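Local coordinates for protein aprataxin and PNK-like factor (Homo sapiens, PDB 5W7W) that acts as a histone chaperone in DNA single- and double-strand break repair, its FHA domain, the part present here, mediating interaction with XRCC1 and XRCC4, at residues P77-P80 / N81-C84. Residues are numbered along the deposited sequence; the frame is centred on the assembly and turned at random.
Sequences PLKP and NLWC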
# COMPACT_ATOMS: atom_id res chain seq x y z
N PRO A 77 -7.85 -10.72 -1.28
CA PRO A 77 -6.44 -10.95 -1.61
C PRO A 77 -6.19 -10.76 -3.09
O PRO A 77 -6.95 -11.24 -3.94
CB PRO A 77 -6.21 -12.41 -1.17
CG PRO A 77 -7.57 -13.05 -1.30
CD PRO A 77 -8.54 -11.95 -0.85
N LEU A 78 -5.11 -10.06 -3.41
CA LEU A 78 -4.73 -9.78 -4.78
C LEU A 78 -4.00 -10.95 -5.43
O LEU A 78 -3.24 -11.68 -4.80
CB LEU A 78 -3.80 -8.57 -4.81
CG LEU A 78 -4.49 -7.24 -4.55
CD1 LEU A 78 -3.42 -6.17 -4.41
CD2 LEU A 78 -5.45 -6.90 -5.68
N LYS A 79 -4.18 -11.08 -6.74
CA LYS A 79 -3.43 -12.07 -7.50
C LYS A 79 -1.93 -11.74 -7.40
O LYS A 79 -1.54 -10.58 -7.58
CB LYS A 79 -3.90 -12.06 -8.96
CG LYS A 79 -3.47 -13.28 -9.77
CD LYS A 79 -4.24 -13.36 -11.10
CE LYS A 79 -3.89 -14.62 -11.87
NZ LYS A 79 -4.62 -14.67 -13.17
N PRO A 80 -1.07 -12.72 -7.11
CA PRO A 80 0.34 -12.39 -6.86
C PRO A 80 1.10 -11.91 -8.09
O PRO A 80 0.89 -12.37 -9.22
CB PRO A 80 0.92 -13.71 -6.33
CG PRO A 80 -0.24 -14.42 -5.76
CD PRO A 80 -1.39 -14.09 -6.67
N ASN A 81 2.03 -10.99 -7.85
CA ASN A 81 3.04 -10.59 -8.82
C ASN A 81 2.49 -9.89 -10.04
O ASN A 81 3.15 -9.86 -11.09
CB ASN A 81 3.95 -11.76 -9.24
CG ASN A 81 5.30 -11.28 -9.68
OD1 ASN A 81 5.89 -10.42 -9.04
ND2 ASN A 81 5.80 -11.81 -10.80
N LEU A 82 1.29 -9.34 -9.92
CA LEU A 82 0.65 -8.51 -10.93
C LEU A 82 0.31 -7.17 -10.30
O LEU A 82 0.04 -7.09 -9.10
CB LEU A 82 -0.63 -9.16 -11.44
CG LEU A 82 -0.45 -10.54 -12.08
CD1 LEU A 82 -1.82 -11.18 -12.34
CD2 LEU A 82 0.33 -10.47 -13.34
N TRP A 83 0.32 -6.12 -11.12
CA TRP A 83 -0.04 -4.79 -10.65
C TRP A 83 -1.55 -4.61 -10.54
O TRP A 83 -2.33 -5.09 -11.38
CB TRP A 83 0.49 -3.74 -11.61
CG TRP A 83 1.96 -3.66 -11.72
CD1 TRP A 83 2.72 -4.20 -12.73
CD2 TRP A 83 2.87 -3.00 -10.85
NE1 TRP A 83 4.04 -3.93 -12.51
CE2 TRP A 83 4.16 -3.20 -11.36
CE3 TRP A 83 2.72 -2.28 -9.66
CZ2 TRP A 83 5.29 -2.68 -10.75
CZ3 TRP A 83 3.84 -1.78 -9.04
CH2 TRP A 83 5.11 -1.97 -9.59
N CYS A 84 -1.94 -3.85 -9.53
CA CYS A 84 -3.31 -3.39 -9.31
C CYS A 84 -3.27 -1.89 -9.03
O CYS A 84 -2.55 -1.45 -8.14
CB CYS A 84 -3.91 -4.10 -8.09
SG CYS A 84 -5.61 -3.66 -7.69
O HOH W 1 -2.38 -7.96 -8.02
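A type II beta turn from Lys79 to Leu82 forms the bend of the surface loop between strands 76-77 and 84-85, and the side chains of its first and last residues pack together. Lys79 CD lies 3.5 Å from Leu82 CD1, tighter than usual for two carbons. This methyl nestles against the aliphatic part of the lysine, with CG at 3.7 Å and CE at 4.0 Å. Lys79 has CG anti to its own backbone N (chi1 -165°) and is extended from there on. The extended chain lays its methylenes along the leucine methyl, and the two side chains meet at a slant. NZ is carried beyond the methyl.

Pro80 and Asn81 are the central residues of the turn. Asn81 has a positive phi of 66°, as the third position of a type II turn requires. Across the mouth of the turn a water donates to both Lys79 O and Leu82 O, at 2.8 Å each. It thus ties the two ends of the turn together through their carbonyls.

At the open end of the loop, Leu78, just before the turn, meets Cys84, at the start of strand 84-85. Leu78 CD2 lies 3.8 Å from Cys84 SG and 4.0 Å from Cys84 CB. With SG anti to the backbone N (chi1 -179°), the sulfur is directed at the Leu78 methyl. This small apolar contact joins the two arms of the loop on the far side of the water from the turn. Leu78 also packs on Ile57 and Pro59 of strand 54-59 and on Tyr67 of strand 66-68.

The whole is a water-bridged type II turn in a loop that passes from one antiparallel sheet to the other, as in the beta sandwich of FHA domains.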